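Local coordinates for protein soluble epoxide hydrolase (Bacillus megaterium, PDB 4INZ) that is a soluble, single-chain enzyme of the alpha/beta hydrolase fold, with a largely parallel central sheet flanked by helices, at residues G120-Y125 with S235-E240; E241-I246 with Y270-S275. The protein carries 1 engineered substitution. All coordinates share one frame; numbering follows the deposited sequence.

In the fold
Contacts 1 and 2 follow one another along the chain. The loop 235-240 of contact 1 runs straight into 241-246 of contact 2, and the centres of the two contacts are about 12 Å apart. Contact 1 sets the end of helix 115-126 against this loop. Contact 2 sets the rest of the loop against 270-275, which runs into strand 274-279, at one edge of the sheet. Y125 joins the two: its OH, bonded to H141, also lies 3.2 Å from E242 O, a probable hydrogen bond. A124 O packs on L244 CD1 at 3.5 Å. Two small molecules, probably from crystallisation, lie close by: di(hydroxyethyl)ether about 5 Å from the F237 side chain, and 1,2-ethanediol about 6 Å from that of Y270.

Contact 1. Residues G120-Y125 with S235-E240; sequences GWTFAY and SLFPLE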
ATOM      1  N   GLY A 120      -0.283  -1.422  -6.602  1.00 21.66           N
ATOM      2  CA  GLY A 120      -1.394  -2.301  -6.915  1.00 21.10           C
ATOM      3  C   GLY A 120      -2.349  -1.775  -7.971  1.00 22.50           C
ATOM      4  O   GLY A 120      -2.796  -2.542  -8.823  1.00 23.82           O
ATOM      5  N   TRP A 121      -2.682  -0.484  -7.913  1.00 23.15           N
ATOM      6  CA  TRP A 121      -3.508   0.120  -8.957  1.00 23.92           C
ATOM      7  C   TRP A 121      -2.791  -0.037 -10.289  1.00 25.56           C
ATOM      8  O   TRP A 121      -3.383  -0.456 -11.290  1.00 24.13           O
ATOM      9  CB  TRP A 121      -3.737   1.614  -8.697  1.00 22.72           C
ATOM     10  CG  TRP A 121      -4.864   1.979  -7.727  1.00 22.40           C
ATOM     11  CD1 TRP A 121      -4.724   2.524  -6.481  1.00 23.39           C
ATOM     12  CD2 TRP A 121      -6.279   1.876  -7.959  1.00 23.39           C
ATOM     13  NE1 TRP A 121      -5.960   2.742  -5.912  1.00 23.36           N
ATOM     14  CE2 TRP A 121      -6.931   2.353  -6.801  1.00 23.19           C
ATOM     15  CE3 TRP A 121      -7.058   1.414  -9.026  1.00 24.71           C
ATOM     16  CZ2 TRP A 121      -8.321   2.389  -6.682  1.00 23.04           C
ATOM     17  CZ3 TRP A 121      -8.441   1.447  -8.908  1.00 25.22           C
ATOM     18  CH2 TRP A 121      -9.057   1.935  -7.747  1.00 23.48           C
ATOM     19  N   THR A 122      -1.506   0.304 -10.296  1.00 24.87           N
ATOM     20  CA  THR A 122      -0.704   0.220 -11.513  1.00 26.49           C
ATOM     21  C   THR A 122      -0.680  -1.215 -12.048  1.00 26.39           C
ATOM     22  O   THR A 122      -0.845  -1.447 -13.248  1.00 27.96           O
ATOM     23  CB  THR A 122       0.727   0.734 -11.275  1.00 27.42           C
ATOM     24  OG1 THR A 122       0.672   2.092 -10.817  1.00 27.74           O
ATOM     25  CG2 THR A 122       1.546   0.672 -12.557  1.00 28.62           C
ATOM     26  N   PHE A 123      -0.496  -2.174 -11.147  1.00 25.50           N
ATOM     27  CA  PHE A 123      -0.492  -3.580 -11.524  1.00 26.26           C
ATOM     28  C   PHE A 123      -1.838  -4.016 -12.107  1.00 27.68           C
ATOM     29  O   PHE A 123      -1.885  -4.739 -13.104  1.00 27.51           O
ATOM     30  CB  PHE A 123      -0.137  -4.467 -10.325  1.00 26.27           C
ATOM     31  CG  PHE A 123      -0.169  -5.932 -10.639  1.00 28.67           C
ATOM     32  CD1 PHE A 123       0.911  -6.541 -11.269  1.00 29.73           C
ATOM     33  CD2 PHE A 123      -1.289  -6.694 -10.346  1.00 28.49           C
ATOM     34  CE1 PHE A 123       0.880  -7.891 -11.579  1.00 30.99           C
ATOM     35  CE2 PHE A 123      -1.324  -8.044 -10.646  1.00 29.68           C
ATOM     36  CZ  PHE A 123      -0.238  -8.644 -11.269  1.00 31.10           C
ATOM     37  N   ALA A 124      -2.932  -3.593 -11.475  1.00 26.99           N
ATOM     38  CA  ALA A 124      -4.268  -3.955 -11.950  1.00 27.17           C
ATOM     39  C   ALA A 124      -4.539  -3.388 -13.342  1.00 29.13           C
ATOM     40  O   ALA A 124      -5.162  -4.044 -14.180  1.00 28.88           O
ATOM     41  CB  ALA A 124      -5.341  -3.485 -10.962  1.00 27.55           C
ATOM     42  N   TYR A 125      -4.074  -2.168 -13.586  1.00 29.73           N
ATOM     43  CA  TYR A 125      -4.253  -1.538 -14.890  1.00 33.85           C
ATOM     44  C   TYR A 125      -3.456  -2.261 -15.976  1.00 34.55           C
ATOM     45  O   TYR A 125      -3.937  -2.448 -17.094  1.00 35.68           O
ATOM     46  CB  TYR A 125      -3.846  -0.061 -14.838  1.00 33.88           C
ATOM     47  CG  TYR A 125      -4.982   0.896 -14.539  1.00 32.41           C
ATOM     48  CD1 TYR A 125      -5.731   1.465 -15.570  1.00 34.71           C
ATOM     49  CD2 TYR A 125      -5.301   1.241 -13.229  1.00 31.95           C
ATOM     50  CE1 TYR A 125      -6.767   2.346 -15.302  1.00 34.90           C
ATOM     51  CE2 TYR A 125      -6.336   2.118 -12.952  1.00 33.97           C
ATOM     52  CZ  TYR A 125      -7.066   2.669 -13.992  1.00 35.96           C
ATOM     53  OH  TYR A 125      -8.096   3.544 -13.717  1.00 37.26           O
ATOM     54  N   SER A 235      -1.190  10.147 -15.372  1.00 34.49           N
ATOM     55  CA  SER A 235      -1.169   9.134 -14.322  1.00 33.22           C
ATOM     56  C   SER A 235       0.130   9.151 -13.518  1.00 31.43           C
ATOM     57  O   SER A 235       1.187   9.512 -14.034  1.00 32.12           O
ATOM     58  CB  SER A 235      -1.446   7.742 -14.899  1.00 34.13           C
ATOM     59  OG  SER A 235      -0.550   7.428 -15.949  1.00 36.82           O
ATOM     60  N   LEU A 236       0.036   8.768 -12.248  1.00 28.92           N
ATOM     61  CA  LEU A 236       1.186   8.790 -11.346  1.00 27.22           C
ATOM     62  C   LEU A 236       2.359   7.977 -11.902  1.00 28.78           C
ATOM     63  O   LEU A 236       3.518   8.397 -11.827  1.00 28.50           O
ATOM     64  CB  LEU A 236       0.774   8.274  -9.967  1.00 26.27           C
ATOM     65  CG  LEU A 236       1.858   8.171  -8.894  1.00 25.75           C
ATOM     66  CD1 LEU A 236       2.509   9.524  -8.645  1.00 28.19           C
ATOM     67  CD2 LEU A 236       1.266   7.609  -7.604  1.00 25.08           C
ATOM     68  N   PHE A 237       2.036   6.812 -12.456  1.00 31.44           N
ATOM     69  CA  PHE A 237       2.987   5.979 -13.181  1.00 30.98           C
ATOM     70  C   PHE A 237       2.422   5.721 -14.578  1.00 32.61           C
ATOM     71  O   PHE A 237       1.204   5.710 -14.759  1.00 32.10           O
ATOM     72  CB  PHE A 237       3.214   4.664 -12.433  1.00 28.17           C
ATOM     73  CG  PHE A 237       3.635   4.851 -10.999  1.00 27.67           C
ATOM     74  CD1 PHE A 237       4.880   5.373 -10.693  1.00 28.33           C
ATOM     75  CD2 PHE A 237       2.782   4.509  -9.958  1.00 27.84           C
ATOM     76  CE1 PHE A 237       5.269   5.555  -9.373  1.00 27.29           C
ATOM     77  CE2 PHE A 237       3.167   4.682  -8.631  1.00 28.67           C
ATOM     78  CZ  PHE A 237       4.409   5.204  -8.339  1.00 28.22           C
ATOM     79  N   PRO A 238       3.298   5.534 -15.576  1.00 34.22           N
ATOM     80  CA  PRO A 238       2.833   5.429 -16.965  1.00 35.29           C
ATOM     81  C   PRO A 238       1.808   4.321 -17.180  1.00 35.73           C
ATOM     82  O   PRO A 238       2.019   3.186 -16.751  1.00 35.51           O
ATOM     83  CB  PRO A 238       4.120   5.124 -17.741  1.00 36.13           C
ATOM     84  CG  PRO A 238       5.192   5.747 -16.924  1.00 36.17           C
ATOM     85  CD  PRO A 238       4.766   5.509 -15.488  1.00 35.37           C
ATOM     86  N   LEU A 239       0.707   4.664 -17.844  1.00 36.03           N
ATOM     87  CA  LEU A 239      -0.340   3.702 -18.156  1.00 35.46           C
ATOM     88  C   LEU A 239      -0.866   3.904 -19.570  1.00 38.16           C
ATOM     89  O   LEU A 239      -0.989   5.031 -20.049  1.00 38.76           O
ATOM     90  CB  LEU A 239      -1.499   3.819 -17.163  1.00 33.18           C
ATOM     91  CG  LEU A 239      -1.223   3.308 -15.749  1.00 30.64           C
ATOM     92  CD1 LEU A 239      -2.429   3.514 -14.838  1.00 31.95           C
ATOM     93  CD2 LEU A 239      -0.839   1.838 -15.789  1.00 32.02           C
ATOM     94  N   GLU A 240      -1.183   2.792 -20.220  1.00 40.88           N
ATOM     95  CA  GLU A 240      -1.781   2.780 -21.547  1.00 44.86           C
ATOM     96  C   GLU A 240      -3.275   3.100 -21.472  1.00 43.64           C
ATOM     97  O   GLU A 240      -3.799   3.864 -22.279  1.00 45.51           O
ATOM     98  CB  GLU A 240      -1.590   1.393 -22.168  1.00 49.82           C
ATOM     99  CG  GLU A 240      -2.224   0.243 -21.344  1.00 54.47           C
ATOM    100  CD  GLU A 240      -1.792   0.215 -19.872  1.00 56.56           C
ATOM    101  OE1 GLU A 240      -2.661   0.399 -18.980  1.00 56.06           O
ATOM    102  OE2 GLU A 240      -0.586   0.001 -19.603  1.00 56.37           O
TER
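L239 meets Y125 over one face of its ring. CD1 of L239 sits 4.0 Å from the centroid of the Y125 ring, 25° off the normal. This is a CH-pi contact, shifted toward the CG side of the ring, where L239 CD1 comes within 3.7 Å of Y125 CG. The other methyl of L239, CD2, rests on Y125 CB at 3.7 Å and brushes T122 CG2 at 4.2 Å. The leucine thus fits between two residues one helical turn apart.

T122 touches F237 at about a right angle. OG1 of T122 approaches CD2 of F237 obliquely, at 3.3 Å, and hydrogen-bonds G118 O within the helix. With OG1 beside the backbone N (chi1 -58°), CG2 is anti to that N and is the branch that meets L239.

The helix is 115-126, which follows strand 108-112 of the alpha/beta hydrolase sheet. The loop comes after a long, mainly helical excursion and leads back toward strand 248-253.

Bonds and packing position the loop. S235 OG donates to F237 O at 2.7 Å, from above the carbonyl plane. P238 O accepts a bond from R126 at the helix end. L236 CG lies over a face of the F237 ring, and L239 also packs on P142 and Y143 of helix 142-151. On the helix side, Y125 OH hydrogen-bonds H141 NE2.

Contact 2. Residues E241-I246 with Y270-S275; sequences EEVLNI and YVPNIS
The backbone O of E242 lies along the inner part of the Y270 side chain. Y270 CB is 3.6 Å from E242 O. Y270 CG is 3.9 Å from the same E242 O. CD1 of Y270 comes closer, within 3.3 Å of E242 O, which lies in the ring plane at its edge. The CB of E242 is farther from Y270 CD1, at 4.4 Å. Farther out, the ring meets the rings of Y143, with nearly aligned planes, and of H141, at a steeper tilt.

The backbone of Y270 carries the one direct hydrogen bond of this contact. L244 N donates to Y270 O at 2.8 Å, almost straight at 166°. V243 CA adds a CA-H...O contact to the same Y270 O at 3.2 Å.

P272 is wedged against three residues in a row. Its CD touches V243 CG1 at 3.6 Å. That methyl is anti to the backbone N of V243 (chi1 179°), which carries it to the proline. P272 CD also lies close to L244 O, and P272 CG packs on N245 ND2.

Farther along, two waters link the segments. One donates to L244 O and I246 O and accepts from N273 N at 2.9 Å. A second donates to N245 O and takes a weak bond from N273 ND2.

Residues 242-246 and 270-273 run in nearly the same direction, 15° apart. N273 and S275 share backbone hydrogen bonds with V248, where strand 274-279 runs parallel to 248-253. L244 and V271 touch W121 of helix 115-126, L244 also touches Y125, and I246 packs on V131 and L134 of strand 131-137.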
ATOM      1  N   GLU A 241      -3.954   2.512 -20.492  1.00 43.85           N
ATOM      2  CA  GLU A 241      -5.403   2.637 -20.373  1.00 46.81           C
ATOM      3  C   GLU A 241      -5.826   3.575 -19.252  1.00 42.84           C
ATOM      4  O   GLU A 241      -5.166   3.651 -18.215  1.00 41.17           O
ATOM      5  CB  GLU A 241      -6.031   1.261 -20.149  1.00 52.25           C
ATOM      6  CG  GLU A 241      -6.521   0.605 -21.421  1.00 57.55           C
ATOM      7  CD  GLU A 241      -7.607   1.418 -22.093  1.00 61.22           C
ATOM      8  OE1 GLU A 241      -8.729   1.481 -21.542  1.00 63.47           O
ATOM      9  OE2 GLU A 241      -7.336   2.003 -23.162  1.00 61.79           O
ATOM     10  N   GLU A 242      -6.937   4.278 -19.464  1.00 40.85           N
ATOM     11  CA  GLU A 242      -7.497   5.165 -18.448  1.00 40.70           C
ATOM     12  C   GLU A 242      -8.578   4.470 -17.632  1.00 38.79           C
ATOM     13  O   GLU A 242      -8.852   4.857 -16.495  1.00 40.28           O
ATOM     14  CB  GLU A 242      -8.083   6.426 -19.087  1.00 45.53           C
ATOM     15  CG  GLU A 242      -7.046   7.408 -19.617  1.00 49.87           C
ATOM     16  CD  GLU A 242      -7.628   8.789 -19.880  1.00 55.25           C
ATOM     17  OE1 GLU A 242      -8.867   8.902 -20.037  1.00 56.88           O
ATOM     18  OE2 GLU A 242      -6.848   9.766 -19.921  1.00 57.78           O
ATOM     19  N   VAL A 243      -9.185   3.441 -18.211  1.00 37.36           N
ATOM     20  CA  VAL A 243     -10.303   2.757 -17.568  1.00 36.68           C
ATOM     21  C   VAL A 243      -9.939   1.350 -17.095  1.00 35.54           C
ATOM     22  O   VAL A 243      -9.333   0.575 -17.832  1.00 37.49           O
ATOM     23  CB  VAL A 243     -11.528   2.695 -18.506  1.00 38.27           C
ATOM     24  CG1 VAL A 243     -12.680   1.955 -17.845  1.00 37.70           C
ATOM     25  CG2 VAL A 243     -11.951   4.096 -18.894  1.00 40.24           C
ATOM     26  N   LEU A 244     -10.301   1.037 -15.854  1.00 32.71           N
ATOM     27  CA  LEU A 244     -10.102  -0.291 -15.287  1.00 31.55           C
ATOM     28  C   LEU A 244     -11.469  -0.940 -15.085  1.00 33.39           C
ATOM     29  O   LEU A 244     -12.304  -0.410 -14.350  1.00 35.48           O
ATOM     30  CB  LEU A 244      -9.367  -0.189 -13.945  1.00 32.46           C
ATOM     31  CG  LEU A 244      -9.192  -1.489 -13.156  1.00 31.30           C
ATOM     32  CD1 LEU A 244      -8.299  -2.464 -13.924  1.00 32.79           C
ATOM     33  CD2 LEU A 244      -8.629  -1.210 -11.768  1.00 32.26           C
ATOM     34  N   ASN A 245     -11.704  -2.082 -15.726  1.00 32.97           N
ATOM     35  CA  ASN A 245     -13.050  -2.652 -15.760  1.00 34.00           C
ATOM     36  C   ASN A 245     -13.396  -3.739 -14.734  1.00 36.64           C
ATOM     37  O   ASN A 245     -14.536  -4.215 -14.697  1.00 39.31           O
ATOM     38  CB  ASN A 245     -13.393  -3.122 -17.174  1.00 38.00           C
ATOM     39  CG  ASN A 245     -13.632  -1.966 -18.116  1.00 40.65           C
ATOM     40  OD1 ASN A 245     -13.001  -1.865 -19.168  1.00 44.80           O
ATOM     41  ND2 ASN A 245     -14.539  -1.072 -17.732  1.00 39.05           N
ATOM     42  N   ILE A 246     -12.435  -4.121 -13.902  1.00 33.13           N
ATOM     43  CA  ILE A 246     -12.682  -5.159 -12.905  1.00 31.00           C
ATOM     44  C   ILE A 246     -13.458  -4.566 -11.733  1.00 30.47           C
ATOM     45  O   ILE A 246     -13.506  -3.350 -11.578  1.00 30.43           O
ATOM     46  CB  ILE A 246     -11.363  -5.759 -12.395  1.00 30.95           C
ATOM     47  CG1 ILE A 246     -10.573  -4.702 -11.621  1.00 30.59           C
ATOM     48  CG2 ILE A 246     -10.546  -6.312 -13.569  1.00 30.97           C
ATOM     49  CD1 ILE A 246      -9.280  -5.210 -11.024  1.00 31.43           C
ATOM     50  N   TYR A 270     -12.968   6.470 -14.101  1.00 32.19           N
ATOM     51  CA  TYR A 270     -11.786   5.659 -14.383  1.00 32.72           C
ATOM     52  C   TYR A 270     -12.003   4.205 -14.027  1.00 33.71           C
ATOM     53  O   TYR A 270     -11.321   3.323 -14.547  1.00 35.14           O
ATOM     54  CB  TYR A 270     -10.580   6.180 -13.602  1.00 31.96           C
ATOM     55  CG  TYR A 270     -10.192   7.583 -13.978  1.00 32.86           C
ATOM     56  CD1 TYR A 270      -9.439   7.833 -15.120  1.00 33.67           C
ATOM     57  CD2 TYR A 270     -10.580   8.661 -13.195  1.00 33.38           C
ATOM     58  CE1 TYR A 270      -9.090   9.120 -15.473  1.00 35.93           C
ATOM     59  CE2 TYR A 270     -10.231   9.951 -13.539  1.00 35.08           C
ATOM     60  CZ  TYR A 270      -9.486  10.175 -14.676  1.00 36.66           C
ATOM     61  OH  TYR A 270      -9.139  11.461 -15.020  1.00 37.76           O
ATOM     62  N   VAL A 271     -12.948   3.971 -13.121  1.00 31.90           N
ATOM     63  CA  VAL A 271     -13.224   2.643 -12.587  1.00 29.77           C
ATOM     64  C   VAL A 271     -14.733   2.452 -12.487  1.00 29.34           C
ATOM     65  O   VAL A 271     -15.313   2.647 -11.425  1.00 29.72           O
ATOM     66  CB  VAL A 271     -12.616   2.483 -11.169  1.00 27.44           C
ATOM     67  CG1 VAL A 271     -12.676   1.035 -10.724  1.00 26.49           C
ATOM     68  CG2 VAL A 271     -11.179   3.008 -11.133  1.00 27.73           C
ATOM     69  N   PRO A 272     -15.377   2.078 -13.603  1.00 28.71           N
ATOM     70  CA  PRO A 272     -16.845   2.065 -13.693  1.00 29.82           C
ATOM     71  C   PRO A 272     -17.555   1.139 -12.704  1.00 31.53           C
ATOM     72  O   PRO A 272     -18.657   1.463 -12.248  1.00 33.47           O
ATOM     73  CB  PRO A 272     -17.104   1.601 -15.132  1.00 29.10           C
ATOM     74  CG  PRO A 272     -15.861   1.968 -15.873  1.00 30.44           C
ATOM     75  CD  PRO A 272     -14.741   1.768 -14.895  1.00 29.12           C
ATOM     76  N   ASN A 273     -16.955  -0.002 -12.391  1.00 31.21           N
ATOM     77  CA  ASN A 273     -17.573  -0.935 -11.465  1.00 31.43           C
ATOM     78  C   ASN A 273     -16.924  -0.801 -10.103  1.00 30.86           C
ATOM     79  O   ASN A 273     -16.203  -1.693  -9.657  1.00 33.43           O
ATOM     80  CB  ASN A 273     -17.442  -2.371 -11.974  1.00 37.15           C
ATOM     81  CG  ASN A 273     -18.190  -3.369 -11.108  1.00 42.67           C
ATOM     82  OD1 ASN A 273     -18.671  -3.033 -10.021  1.00 46.29           O
ATOM     83  ND2 ASN A 273     -18.275  -4.611 -11.575  1.00 44.37           N
ATOM     84  N   ILE A 274     -17.180   0.323  -9.447  1.00 27.55           N
ATOM     85  CA  ILE A 274     -16.539   0.609  -8.173  1.00 25.53           C
ATOM     86  C   ILE A 274     -17.559   0.866  -7.069  1.00 24.78           C
ATOM     87  O   ILE A 274     -18.656   1.390  -7.320  1.00 28.67           O
ATOM     88  CB  ILE A 274     -15.598   1.825  -8.289  1.00 25.57           C
ATOM     89  CG1 ILE A 274     -14.606   1.860  -7.121  1.00 26.37           C
ATOM     90  CG2 ILE A 274     -16.403   3.117  -8.397  1.00 26.38           C
ATOM     91  CD1 ILE A 274     -13.433   2.784  -7.356  1.00 25.58           C
ATOM     92  N   SER A 275     -17.193   0.477  -5.851  1.00 21.04           N
ATOM     93  CA  SER A 275     -17.969   0.808  -4.663  1.00 19.76           C
ATOM     94  C   SER A 275     -17.042   1.514  -3.695  1.00 19.70           C
ATOM     95  O   SER A 275     -15.863   1.169  -3.603  1.00 22.81           O
ATOM     96  CB  SER A 275     -18.540  -0.446  -4.002  1.00 21.46           C
ATOM     97  OG  SER A 275     -19.324  -1.181  -4.921  1.00 26.21           O
TER
HETATM   98  O   HOH W   1     -14.447  -1.232 -13.014  1.00 34.32           O
HETATM   99  O   HOH W   2     -16.302  -6.017 -13.904  1.00 51.13           O